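Local atomic coordinates of minor structural protein 5 (PDB entry 5E7T), a protein that is a minor structural component of Lactococcus phage Tuc2009, with a galactose-binding-like beta domain, and probably serves host-surface recognition at the phage baseplate. Residues B[106-111]-B[161-166]; B[56-61]-B[171-176]; B[90-95]-B[125-130]. All blocks are in the same frame, centred on the assembly; numbering follows the deposited sequence.

Contact 1: B[106-111]-B[161-166]; sequences SAFWMR and LNVGFF. With SO4 (sulfate ion), chain H.
Phe108 and Val163 run alongside each other, and the phenylalanine can be followed outward. Phe108 CB meets Val163 CG2 at 4.0 Å. With CG anti to the backbone N (chi1 -174°), the ring continues along the same valine, and Phe108 CD1 comes 3.7 Å from Val163 CB. The carbonyl O of Asn162 reaches that ring at its edge, in plane, 3.4 Å from Phe108 CD1. Further out, Phe108 CE1 lies loosely near Leu161 CD1, and the far end of the ring meets Phe173 of the opposing sheet. The strands involved are the two inner ones of the four-stranded sheet in a beta sandwich, and their antiparallel pairing is broken by a beta bulge: Ser106 pairs with Gly164, Trp109 with Asn162, so one strand spends a residue more than the other. Asn162 N bonds Trp109 O at 2.9 Å, and Trp109 N returns a bond to Asn162 O. At the bulge, Ala107 N points elsewhere, giving a nearly straight bond (175°) to O3 of a sulfate ion, 3.0 Å away, likely carried over from crystallisation. On the sheet face of Trp109, the indole CZ3 rests 3.5 Å from Asn162 CB, while the Arg111 guanidinium lies over the opposite indole face.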
ATOM      1  N   SER B 106      26.322 -17.879  62.648  1.00 64.47           N
ATOM      2  CA  SER B 106      25.827 -16.538  62.928  1.00 63.41           C
ATOM      3  C   SER B 106      25.139 -15.949  61.696  1.00 66.73           C
ATOM      4  O   SER B 106      25.386 -16.399  60.581  1.00 65.65           O
ATOM      5  CB  SER B 106      26.936 -15.634  63.442  1.00 67.57           C
ATOM      6  OG  SER B 106      27.842 -15.301  62.404  1.00 77.84           O
ATOM      7  N   ALA B 107      24.263 -14.948  61.919  1.00 63.84           N
ATOM      8  CA  ALA B 107      23.424 -14.231  60.945  1.00 62.55           C
ATOM      9  C   ALA B 107      22.745 -15.213  60.008  1.00 65.83           C
ATOM     10  O   ALA B 107      22.902 -15.158  58.789  1.00 65.81           O
ATOM     11  CB  ALA B 107      24.226 -13.185  60.191  1.00 63.79           C
ATOM     12  N   PHE B 108      22.054 -16.175  60.618  1.00 61.66           N
ATOM     13  CA  PHE B 108      21.366 -17.234  59.902  1.00 60.04           C
ATOM     14  C   PHE B 108      19.928 -16.818  59.775  1.00 61.53           C
ATOM     15  O   PHE B 108      19.157 -16.985  60.732  1.00 62.84           O
ATOM     16  CB  PHE B 108      21.526 -18.600  60.634  1.00 61.19           C
ATOM     17  CG  PHE B 108      20.966 -19.789  59.886  1.00 61.26           C
ATOM     18  CD1 PHE B 108      20.734 -19.728  58.509  1.00 62.64           C
ATOM     19  CD2 PHE B 108      20.683 -20.975  60.549  1.00 63.18           C
ATOM     20  CE1 PHE B 108      20.192 -20.818  57.822  1.00 63.24           C
ATOM     21  CE2 PHE B 108      20.149 -22.077  59.857  1.00 65.43           C
ATOM     22  CZ  PHE B 108      19.902 -21.989  58.503  1.00 63.14           C
ATOM     23  N   TRP B 109      19.568 -16.269  58.603  1.00 54.78           N
ATOM     24  CA  TRP B 109      18.217 -15.771  58.339  1.00 54.31           C
ATOM     25  C   TRP B 109      17.838 -15.622  56.856  1.00 63.14           C
ATOM     26  O   TRP B 109      18.694 -15.772  55.985  1.00 64.89           O
ATOM     27  CB  TRP B 109      17.978 -14.433  59.064  1.00 52.70           C
ATOM     28  CG  TRP B 109      19.153 -13.488  59.171  1.00 54.17           C
ATOM     29  CD1 TRP B 109      19.751 -13.067  60.321  1.00 57.51           C
ATOM     30  CD2 TRP B 109      19.799 -12.764  58.095  1.00 54.35           C
ATOM     31  NE1 TRP B 109      20.752 -12.164  60.033  1.00 57.88           N
ATOM     32  CE2 TRP B 109      20.806 -11.966  58.675  1.00 58.70           C
ATOM     33  CE3 TRP B 109      19.673 -12.772  56.693  1.00 54.88           C
ATOM     34  CZ2 TRP B 109      21.649 -11.160  57.911  1.00 58.12           C
ATOM     35  CZ3 TRP B 109      20.481 -11.937  55.946  1.00 56.50           C
ATOM     36  CH2 TRP B 109      21.468 -11.162  56.552  1.00 57.91           C
ATOM     37  N   MET B 110      16.533 -15.341  56.579  1.00 60.94           N
ATOM     38  CA  MET B 110      15.966 -15.026  55.254  1.00 60.91           C
ATOM     39  C   MET B 110      15.522 -13.592  55.413  1.00 65.44           C
ATOM     40  O   MET B 110      14.606 -13.310  56.195  1.00 65.58           O
ATOM     41  CB  MET B 110      14.767 -15.895  54.922  1.00 62.36           C
ATOM     42  CG  MET B 110      15.127 -17.194  54.314  1.00 65.82           C
ATOM     43  SD  MET B 110      13.643 -18.189  54.190  1.00 68.62           S
ATOM     44  CE  MET B 110      14.348 -19.698  53.831  1.00 65.80           C
ATOM     45  N   ARG B 111      16.236 -12.669  54.768  1.00 61.12           N
ATOM     46  CA  ARG B 111      15.984 -11.266  55.035  1.00 60.10           C
ATOM     47  C   ARG B 111      16.029 -10.327  53.837  1.00 61.45           C
ATOM     48  O   ARG B 111      16.914 -10.437  52.976  1.00 60.88           O
ATOM     49  CB  ARG B 111      17.003 -10.821  56.116  1.00 58.56           C
ATOM     50  CG  ARG B 111      17.440  -9.354  56.150  1.00 63.34           C
ATOM     51  CD  ARG B 111      18.342  -9.036  57.331  1.00 61.96           C
ATOM     52  NE  ARG B 111      17.867  -9.643  58.573  1.00 59.32           N
ATOM     53  CZ  ARG B 111      18.507  -9.618  59.741  1.00 73.85           C
ATOM     54  NH1 ARG B 111      19.665  -8.972  59.864  1.00 46.75           N
ATOM     55  NH2 ARG B 111      17.997 -10.247  60.795  1.00 66.21           N
ATOM     56  N   LEU B 161      19.103 -15.298  51.617  1.00 56.62           N
ATOM     57  CA  LEU B 161      19.133 -16.380  52.582  1.00 56.36           C
ATOM     58  C   LEU B 161      20.624 -16.391  52.914  1.00 64.03           C
ATOM     59  O   LEU B 161      21.444 -16.668  52.022  1.00 66.71           O
ATOM     60  CB  LEU B 161      18.704 -17.730  51.987  1.00 55.73           C
ATOM     61  CG  LEU B 161      19.112 -18.973  52.784  1.00 59.91           C
ATOM     62  CD1 LEU B 161      18.420 -19.049  54.100  1.00 58.86           C
ATOM     63  CD2 LEU B 161      18.825 -20.222  52.014  1.00 65.68           C
ATOM     64  N   ASN B 162      20.975 -16.038  54.166  1.00 58.00           N
ATOM     65  CA  ASN B 162      22.349 -15.938  54.617  1.00 57.67           C
ATOM     66  C   ASN B 162      22.642 -16.806  55.824  1.00 62.03           C
ATOM     67  O   ASN B 162      21.754 -17.057  56.640  1.00 62.52           O
ATOM     68  CB  ASN B 162      22.611 -14.488  54.963  1.00 57.70           C
ATOM     69  CG  ASN B 162      24.033 -14.123  55.276  1.00 75.94           C
ATOM     70  OD1 ASN B 162      24.413 -14.010  56.447  1.00 66.62           O
ATOM     71  ND2 ASN B 162      24.817 -13.826  54.236  1.00 67.78           N
ATOM     72  N   VAL B 163      23.909 -17.234  55.946  1.00 58.31           N
ATOM     73  CA  VAL B 163      24.503 -17.965  57.069  1.00 57.45           C
ATOM     74  C   VAL B 163      25.998 -17.654  57.087  1.00 63.16           C
ATOM     75  O   VAL B 163      26.581 -17.415  56.029  1.00 64.40           O
ATOM     76  CB  VAL B 163      24.199 -19.485  57.122  1.00 59.78           C
ATOM     77  CG1 VAL B 163      24.913 -20.241  56.025  1.00 60.01           C
ATOM     78  CG2 VAL B 163      24.551 -20.075  58.492  1.00 59.54           C
ATOM     79  N   GLY B 164      26.577 -17.626  58.285  1.00 58.77           N
ATOM     80  CA  GLY B 164      27.986 -17.370  58.507  1.00 58.89           C
ATOM     81  C   GLY B 164      28.624 -18.489  59.284  1.00 63.86           C
ATOM     82  O   GLY B 164      28.146 -18.858  60.357  1.00 62.24           O
ATOM     83  N   PHE B 165      29.691 -19.056  58.714  1.00 63.32           N
ATOM     84  CA  PHE B 165      30.462 -20.135  59.320  1.00 63.78           C
ATOM     85  C   PHE B 165      31.822 -19.555  59.689  1.00 69.21           C
ATOM     86  O   PHE B 165      32.592 -19.151  58.812  1.00 68.92           O
ATOM     87  CB  PHE B 165      30.634 -21.308  58.353  1.00 65.52           C
ATOM     88  CG  PHE B 165      29.376 -21.892  57.753  1.00 65.69           C
ATOM     89  CD1 PHE B 165      28.704 -22.931  58.382  1.00 68.09           C
ATOM     90  CD2 PHE B 165      28.926 -21.478  56.509  1.00 67.13           C
ATOM     91  CE1 PHE B 165      27.591 -23.530  57.786  1.00 67.75           C
ATOM     92  CE2 PHE B 165      27.822 -22.082  55.914  1.00 68.99           C
ATOM     93  CZ  PHE B 165      27.166 -23.108  56.554  1.00 66.43           C
ATOM     94  N   PHE B 166      32.071 -19.435  60.991  1.00 66.10           N
ATOM     95  CA  PHE B 166      33.320 -18.885  61.489  1.00 67.37           C
ATOM     96  C   PHE B 166      33.964 -19.810  62.496  1.00 73.89           C
ATOM     97  O   PHE B 166      33.281 -20.436  63.311  1.00 74.78           O
ATOM     98  CB  PHE B 166      33.142 -17.458  62.017  1.00 68.38           C
ATOM     99  CG  PHE B 166      32.793 -16.498  60.908  1.00 69.15           C
ATOM    100  CD1 PHE B 166      33.787 -15.933  60.119  1.00 71.49           C
ATOM    101  CD2 PHE B 166      31.464 -16.211  60.607  1.00 70.11           C
ATOM    102  CE1 PHE B 166      33.465 -15.088  59.059  1.00 72.04           C
ATOM    103  CE2 PHE B 166      31.145 -15.358  59.546  1.00 72.65           C
ATOM    104  CZ  PHE B 166      32.153 -14.811  58.774  1.00 71.19           C
TER
HETATM  105  S   SO4 H 302      23.058 -13.092  64.763  1.00133.19           S
HETATM  106  O1  SO4 H 302      22.769 -12.689  66.134  1.00132.53           O
HETATM  107  O2  SO4 H 302      23.429 -11.910  63.967  1.00133.57           O
HETATM  108  O3  SO4 H 302      24.174 -14.042  64.784  1.00131.10           O
HETATM  109  O4  SO4 H 302      21.845 -13.716  64.174  1.00134.47           O

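Contact 2: B[56-61]-B[171-176]; sequences VTMKGT and GSFTIR
Val56 to Gly60 and Gly171 to Ile175 pair as regular antiparallel strands within the five-stranded sheet of the beta sandwich. Three hydrogen-bonded pairs, Val56 with Ile175, Met58 with Phe173 and Gly60 with Gly171, each exchange two backbone bonds; Ile175 N to Val56 O, at 3.0 Å, is almost straight. Thr57 faces Thr174 and Lys59 faces Ser172 in the non-hydrogen-bonded pairs between them. On the inward side, Met58 lies over one face of the Phe173 ring: its CB sits 4.1 Å from the ring centroid, 22° off the normal, a CH-pi contact, and its CG touches Phe173 CE1 at 3.6 Å. The chi1 of Phe173 (60°) sets CG over its own main chain, with the ring end next to Met58. Along the same face, Val56 CG1 meets Ile175 CG2 at 3.6 Å. The other face is polar: Thr57 OG1 and Thr174 OG1 share a weak hydrogen bond of 3.4 Å, and the Lys59 chain passes Ser172 CB before its NZ pairs with Glu170. Backbone bonds thus fix the register, while the chemistry divides the side chains into an apolar face, which Leu161 and Val163 of the other sheet pack against, and a hydrophilic outer one.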
ATOM      1  N   VAL B  56      18.874 -26.814  49.302  1.00 57.21           N
ATOM      2  CA  VAL B  56      20.092 -26.017  49.129  1.00 57.26           C
ATOM      3  C   VAL B  56      21.054 -26.354  50.255  1.00 62.28           C
ATOM      4  O   VAL B  56      20.629 -26.587  51.388  1.00 61.22           O
ATOM      5  CB  VAL B  56      19.815 -24.483  48.994  1.00 59.38           C
ATOM      6  CG1 VAL B  56      19.389 -23.857  50.321  1.00 57.69           C
ATOM      7  CG2 VAL B  56      21.010 -23.743  48.400  1.00 59.71           C
ATOM      8  N   THR B  57      22.345 -26.381  49.927  1.00 59.92           N
ATOM      9  CA  THR B  57      23.440 -26.730  50.821  1.00 59.42           C
ATOM     10  C   THR B  57      24.353 -25.527  50.998  1.00 65.00           C
ATOM     11  O   THR B  57      24.882 -25.003  50.028  1.00 67.06           O
ATOM     12  CB  THR B  57      24.167 -27.947  50.237  1.00 56.89           C
ATOM     13  OG1 THR B  57      23.221 -28.983  49.930  1.00 60.69           O
ATOM     14  CG2 THR B  57      25.252 -28.458  51.118  1.00 45.03           C
ATOM     15  N   MET B  58      24.525 -25.096  52.227  1.00 61.76           N
ATOM     16  CA  MET B  58      25.360 -23.964  52.581  1.00 62.90           C
ATOM     17  C   MET B  58      26.659 -24.507  53.165  1.00 68.39           C
ATOM     18  O   MET B  58      26.603 -25.297  54.109  1.00 68.22           O
ATOM     19  CB  MET B  58      24.641 -23.086  53.599  1.00 64.92           C
ATOM     20  CG  MET B  58      23.194 -22.817  53.264  1.00 68.97           C
ATOM     21  SD  MET B  58      23.051 -21.447  52.139  1.00 75.47           S
ATOM     22  CE  MET B  58      22.584 -20.209  53.223  1.00 71.72           C
ATOM     23  N   LYS B  59      27.824 -24.098  52.587  1.00 65.62           N
ATOM     24  CA  LYS B  59      29.186 -24.557  52.921  1.00 65.79           C
ATOM     25  C   LYS B  59      30.159 -23.375  52.952  1.00 69.85           C
ATOM     26  O   LYS B  59      30.221 -22.587  52.008  1.00 70.46           O
ATOM     27  CB  LYS B  59      29.637 -25.547  51.828  1.00 68.50           C
ATOM     28  CG  LYS B  59      30.718 -26.541  52.195  1.00 71.48           C
ATOM     29  CD  LYS B  59      30.715 -27.644  51.140  1.00 81.84           C
ATOM     30  CE  LYS B  59      31.842 -28.634  51.271  1.00112.27           C
ATOM     31  NZ  LYS B  59      33.156 -28.065  50.841  1.00131.77           N
ATOM     32  N   GLY B  60      30.946 -23.283  54.006  1.00 65.55           N
ATOM     33  CA  GLY B  60      31.916 -22.208  54.103  1.00 66.03           C
ATOM     34  C   GLY B  60      32.895 -22.371  55.238  1.00 71.68           C
ATOM     35  O   GLY B  60      32.627 -23.117  56.187  1.00 70.84           O
ATOM     36  N   THR B  61      34.045 -21.664  55.135  1.00 69.89           N
ATOM     37  CA  THR B  61      35.100 -21.646  56.154  1.00 70.42           C
ATOM     38  C   THR B  61      35.483 -20.178  56.369  1.00 73.78           C
ATOM     39  O   THR B  61      36.035 -19.561  55.457  1.00 75.42           O
ATOM     40  CB  THR B  61      36.280 -22.567  55.755  1.00 78.34           C
ATOM     41  OG1 THR B  61      35.802 -23.652  54.960  1.00 81.24           O
ATOM     42  CG2 THR B  61      37.020 -23.119  56.953  1.00 74.49           C
ATOM     43  N   GLY B 171      32.098 -25.543  57.948  1.00 70.33           N
ATOM     44  CA  GLY B 171      30.768 -25.928  58.373  1.00 67.95           C
ATOM     45  C   GLY B 171      29.876 -25.995  57.163  1.00 70.46           C
ATOM     46  O   GLY B 171      30.045 -25.212  56.218  1.00 70.59           O
ATOM     47  N   SER B 172      28.921 -26.927  57.186  1.00 66.30           N
ATOM     48  CA  SER B 172      27.931 -27.096  56.110  1.00 65.24           C
ATOM     49  C   SER B 172      26.642 -27.731  56.617  1.00 67.01           C
ATOM     50  O   SER B 172      26.640 -28.407  57.642  1.00 66.99           O
ATOM     51  CB  SER B 172      28.498 -27.906  54.943  1.00 67.91           C
ATOM     52  OG  SER B 172      29.094 -29.103  55.414  1.00 76.42           O
ATOM     53  N   PHE B 173      25.546 -27.487  55.908  1.00 61.20           N
ATOM     54  CA  PHE B 173      24.254 -28.096  56.189  1.00 59.85           C
ATOM     55  C   PHE B 173      23.428 -28.156  54.913  1.00 64.09           C
ATOM     56  O   PHE B 173      23.749 -27.472  53.945  1.00 63.59           O
ATOM     57  CB  PHE B 173      23.485 -27.410  57.350  1.00 60.05           C
ATOM     58  CG  PHE B 173      23.158 -25.947  57.172  1.00 60.18           C
ATOM     59  CD1 PHE B 173      22.048 -25.550  56.435  1.00 62.01           C
ATOM     60  CD2 PHE B 173      23.963 -24.965  57.738  1.00 61.56           C
ATOM     61  CE1 PHE B 173      21.765 -24.198  56.251  1.00 61.67           C
ATOM     62  CE2 PHE B 173      23.689 -23.613  57.540  1.00 62.76           C
ATOM     63  CZ  PHE B 173      22.596 -23.240  56.799  1.00 60.17           C
ATOM     64  N   THR B 174      22.383 -28.983  54.911  1.00 60.40           N
ATOM     65  CA  THR B 174      21.458 -29.089  53.794  1.00 59.54           C
ATOM     66  C   THR B 174      20.114 -28.811  54.381  1.00 62.16           C
ATOM     67  O   THR B 174      19.779 -29.363  55.428  1.00 63.05           O
ATOM     68  CB  THR B 174      21.582 -30.421  53.101  1.00 65.90           C
ATOM     69  OG1 THR B 174      22.970 -30.662  52.821  1.00 71.86           O
ATOM     70  CG2 THR B 174      20.789 -30.462  51.841  1.00 59.30           C
ATOM     71  N   ILE B 175      19.392 -27.874  53.773  1.00 57.07           N
ATOM     72  CA  ILE B 175      18.100 -27.382  54.234  1.00 55.60           C
ATOM     73  C   ILE B 175      17.068 -27.475  53.141  1.00 62.32           C
ATOM     74  O   ILE B 175      17.370 -27.231  51.971  1.00 64.24           O
ATOM     75  CB  ILE B 175      18.230 -25.932  54.798  1.00 57.71           C
ATOM     76  CG1 ILE B 175      16.939 -25.468  55.526  1.00 57.20           C
ATOM     77  CG2 ILE B 175      18.695 -24.920  53.735  1.00 57.03           C
ATOM     78  CD1 ILE B 175      16.979 -24.058  56.141  1.00 60.25           C
ATOM     79  N   ARG B 176      15.847 -27.828  53.526  1.00 58.49           N
ATOM     80  CA  ARG B 176      14.709 -27.896  52.637  1.00 57.51           C
ATOM     81  C   ARG B 176      13.774 -26.784  53.047  1.00 62.83           C
ATOM     82  O   ARG B 176      13.553 -26.593  54.242  1.00 64.67           O
ATOM     83  CB  ARG B 176      14.050 -29.256  52.715  1.00 53.10           C
ATOM     84  CG  ARG B 176      14.889 -30.294  52.011  1.00 55.00           C
ATOM     85  CD  ARG B 176      14.291 -31.655  52.147  1.00 62.97           C
ATOM     86  NE  ARG B 176      15.020 -32.633  51.350  1.00 72.67           N
ATOM     87  CZ  ARG B 176      14.667 -33.908  51.248  1.00 76.80           C
ATOM     88  NH1 ARG B 176      13.587 -34.357  51.876  1.00 49.93           N
ATOM     89  NH2 ARG B 176      15.385 -34.744  50.512  1.00 63.85           N
TER

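Contact 3: B[90-95]-B[125-130]; sequences VDVMFT and IDLPKD
Phe94 and Pro128 meet where strand 85-98 of the five-stranded sheet looks across the sandwich at strand 121-126 of the other sheet and the loop that follows it. The first kind of contact is aromatic against aliphatic. The proline comes to the edge of the benzene ring, near its plane, with Pro128 CD 4.0 Å from Phe94 CE1, and the two side chains cross at a slant. The torsion of Phe94 (chi1 -66°), which sets CG anti to the carbonyl carbon, carries the ring across to the loop.

The second kind is purely aliphatic. Val92 divides its two methyls: CG1 approaches Pro128 CD at 4.3 Å, and CG2 approaches Leu127 CD2 at 4.5 Å. Further along, Val90 CG1 lies 4.2 Å from CD1 of Ile125, whose extended side chain spans part of the gap between the sheets.

Polar groups form a third class, which looks elsewhere. Asp91, on the outer face of its strand, makes a salt bridge to Arg178, and Asp130 bonds Ser132 through OD1.

Packing also extends beyond the chain: Pro128 and Asp126 lie against side chains of another protein's chain in the assembly.

No hydrogen bond joins the two segments, and their nearest CA atoms, those of Val92 and Leu127, are 8.4 Å apart. Between these two segments the contact is made almost wholly by side chains, and all six that touch are apolar and buried, which implies a join made by hydrophobic burial and fit of shape, with no directional bond between the two segments.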
ATOM      1  N   VAL B  90       7.355 -20.021  57.273  1.00 57.33           N
ATOM      2  CA  VAL B  90       8.076 -20.972  56.423  1.00 55.34           C
ATOM      3  C   VAL B  90       8.242 -22.304  57.141  1.00 60.38           C
ATOM      4  O   VAL B  90       8.376 -22.318  58.371  1.00 60.66           O
ATOM      5  CB  VAL B  90       9.441 -20.380  55.944  1.00 57.28           C
ATOM      6  CG1 VAL B  90      10.400 -20.122  57.106  1.00 56.84           C
ATOM      7  CG2 VAL B  90      10.090 -21.244  54.877  1.00 57.05           C
ATOM      8  N   ASP B  91       8.207 -23.420  56.365  1.00 56.01           N
ATOM      9  CA  ASP B  91       8.484 -24.792  56.795  1.00 55.15           C
ATOM     10  C   ASP B  91       9.923 -25.076  56.399  1.00 58.60           C
ATOM     11  O   ASP B  91      10.322 -24.807  55.275  1.00 57.49           O
ATOM     12  CB  ASP B  91       7.551 -25.809  56.134  1.00 56.72           C
ATOM     13  CG  ASP B  91       6.118 -25.759  56.609  1.00 62.67           C
ATOM     14  OD1 ASP B  91       5.808 -24.931  57.502  1.00 59.78           O
ATOM     15  OD2 ASP B  91       5.291 -26.503  56.051  1.00 71.38           O
ATOM     16  N   VAL B  92      10.708 -25.579  57.334  1.00 55.98           N
ATOM     17  CA  VAL B  92      12.129 -25.792  57.144  1.00 55.48           C
ATOM     18  C   VAL B  92      12.574 -27.178  57.653  1.00 59.51           C
ATOM     19  O   VAL B  92      12.071 -27.651  58.678  1.00 61.06           O
ATOM     20  CB  VAL B  92      12.820 -24.580  57.818  1.00 58.27           C
ATOM     21  CG1 VAL B  92      13.834 -24.959  58.879  1.00 58.23           C
ATOM     22  CG2 VAL B  92      13.402 -23.647  56.781  1.00 57.93           C
ATOM     23  N   MET B  93      13.475 -27.843  56.917  1.00 53.90           N
ATOM     24  CA  MET B  93      13.955 -29.171  57.302  1.00 53.79           C
ATOM     25  C   MET B  93      15.427 -29.326  57.061  1.00 57.63           C
ATOM     26  O   MET B  93      15.899 -29.020  55.970  1.00 57.43           O
ATOM     27  CB  MET B  93      13.182 -30.268  56.578  1.00 56.11           C
ATOM     28  CG  MET B  93      13.807 -31.624  56.656  1.00 59.68           C
ATOM     29  SD  MET B  93      12.547 -32.846  56.377  1.00 63.94           S
ATOM     30  CE  MET B  93      13.521 -34.098  55.886  1.00 63.06           C
ATOM     31  N   PHE B  94      16.150 -29.820  58.069  1.00 52.64           N
ATOM     32  CA  PHE B  94      17.575 -30.018  57.935  1.00 52.46           C
ATOM     33  C   PHE B  94      17.803 -31.486  57.784  1.00 57.46           C
ATOM     34  O   PHE B  94      17.498 -32.253  58.705  1.00 57.64           O
ATOM     35  CB  PHE B  94      18.332 -29.442  59.143  1.00 53.67           C
ATOM     36  CG  PHE B  94      18.252 -27.938  59.251  1.00 53.72           C
ATOM     37  CD1 PHE B  94      17.127 -27.319  59.799  1.00 54.32           C
ATOM     38  CD2 PHE B  94      19.296 -27.136  58.805  1.00 55.09           C
ATOM     39  CE1 PHE B  94      17.069 -25.933  59.927  1.00 53.66           C
ATOM     40  CE2 PHE B  94      19.220 -25.751  58.908  1.00 56.68           C
ATOM     41  CZ  PHE B  94      18.111 -25.159  59.475  1.00 53.52           C
ATOM     42  N   THR B  95      18.308 -31.884  56.605  1.00 53.62           N
ATOM     43  CA  THR B  95      18.567 -33.283  56.289  1.00 54.53           C
ATOM     44  C   THR B  95      19.994 -33.694  56.633  1.00 61.66           C
ATOM     45  O   THR B  95      20.285 -34.891  56.746  1.00 63.64           O
ATOM     46  CB  THR B  95      18.191 -33.574  54.856  1.00 57.49           C
ATOM     47  OG1 THR B  95      19.079 -32.894  53.987  1.00 60.57           O
ATOM     48  CG2 THR B  95      16.797 -33.146  54.536  1.00 56.53           C
ATOM     49  N   ILE B 125      13.441 -13.172  59.036  1.00 53.49           N
ATOM     50  CA  ILE B 125      13.081 -14.358  59.801  1.00 52.19           C
ATOM     51  C   ILE B 125      14.326 -15.179  60.099  1.00 60.26           C
ATOM     52  O   ILE B 125      15.008 -15.631  59.182  1.00 60.67           O
ATOM     53  CB  ILE B 125      11.923 -15.182  59.177  1.00 53.68           C
ATOM     54  CG1 ILE B 125      11.444 -16.285  60.147  1.00 51.66           C
ATOM     55  CG2 ILE B 125      12.255 -15.723  57.752  1.00 54.50           C
ATOM     56  CD1 ILE B 125      10.191 -16.858  59.784  1.00 46.18           C
ATOM     57  N   ASP B 126      14.633 -15.340  61.396  1.00 59.60           N
ATOM     58  CA  ASP B 126      15.772 -16.111  61.873  1.00 59.80           C
ATOM     59  C   ASP B 126      15.489 -17.597  61.649  1.00 62.02           C
ATOM     60  O   ASP B 126      14.359 -18.057  61.834  1.00 60.31           O
ATOM     61  CB  ASP B 126      15.989 -15.870  63.374  1.00 62.59           C
ATOM     62  CG  ASP B 126      16.845 -14.691  63.815  1.00 76.17           C
ATOM     63  OD1 ASP B 126      17.492 -14.050  62.937  1.00 75.43           O
ATOM     64  OD2 ASP B 126      16.902 -14.427  65.055  1.00 84.50           O
ATOM     65  N   LEU B 127      16.524 -18.337  61.247  1.00 57.88           N
ATOM     66  CA  LEU B 127      16.435 -19.770  61.024  1.00 55.57           C
ATOM     67  C   LEU B 127      17.190 -20.475  62.146  1.00 59.77           C
ATOM     68  O   LEU B 127      17.990 -19.801  62.812  1.00 60.90           O
ATOM     69  CB  LEU B 127      16.934 -20.141  59.627  1.00 54.30           C
ATOM     70  CG  LEU B 127      16.101 -19.597  58.462  1.00 55.16           C
ATOM     71  CD1 LEU B 127      16.519 -20.234  57.171  1.00 54.33           C
ATOM     72  CD2 LEU B 127      14.620 -19.801  58.682  1.00 53.69           C
ATOM     73  N   PRO B 128      16.872 -21.768  62.465  1.00 54.37           N
ATOM     74  CA  PRO B 128      17.484 -22.416  63.635  1.00 53.02           C
ATOM     75  C   PRO B 128      18.991 -22.444  63.643  1.00 56.77           C
ATOM     76  O   PRO B 128      19.584 -23.017  62.748  1.00 57.83           O
ATOM     77  CB  PRO B 128      16.871 -23.820  63.620  1.00 54.37           C
ATOM     78  CG  PRO B 128      15.561 -23.632  62.979  1.00 59.13           C
ATOM     79  CD  PRO B 128      15.882 -22.677  61.851  1.00 55.23           C
ATOM     80  N   LYS B 129      19.606 -21.833  64.674  1.00 53.40           N
ATOM     81  CA  LYS B 129      21.064 -21.764  64.849  1.00 52.94           C
ATOM     82  C   LYS B 129      21.713 -23.147  65.125  1.00 60.23           C
ATOM     83  O   LYS B 129      22.899 -23.290  64.839  1.00 63.37           O
ATOM     84  CB  LYS B 129      21.449 -20.709  65.899  1.00 54.28           C
ATOM     85  CG  LYS B 129      21.966 -19.380  65.275  1.00 57.44           C
ATOM     86  CD  LYS B 129      21.539 -18.092  66.024  1.00 59.12           C
ATOM     87  CE  LYS B 129      21.184 -16.955  65.092  1.00 75.23           C
ATOM     88  NZ  LYS B 129      19.999 -17.268  64.215  1.00 92.58           N
ATOM     89  N   ASP B 130      20.951 -24.182  65.601  1.00 55.03           N
ATOM     90  CA  ASP B 130      21.491 -25.542  65.809  1.00 53.61           C
ATOM     91  C   ASP B 130      20.365 -26.560  65.769  1.00 58.07           C
ATOM     92  O   ASP B 130      19.844 -26.952  66.798  1.00 60.02           O
ATOM     93  CB  ASP B 130      22.312 -25.688  67.115  1.00 55.18           C
ATOM     94  CG  ASP B 130      22.959 -27.056  67.309  1.00 59.96           C
ATOM     95  OD1 ASP B 130      22.625 -27.990  66.532  1.00 58.14           O
ATOM     96  OD2 ASP B 130      23.822 -27.192  68.234  1.00 59.47           O
TER

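The three contacts illustrate how a beta sandwich is assembled: contact 2 builds one sheet, contact 1 the other, and contact 3 joins them face to face. Their centres lie 11 to 12 Å apart within the BppA domain. Along the chain contact 2 closes the longest loop, from 56-61 to 171-176, enclosing both others, while contacts 1 and 3 alternate. Strand 104-114 of contact 1 neighbours strand 121-126 of contact 3, and strand 171-184 of contact 2 neighbours strand 85-98. Within the five-stranded sheet Ile175 packs on Val92, whereas Phe165 of contact 1 reaches Met58 across the core, consistent with a shared apolar interior.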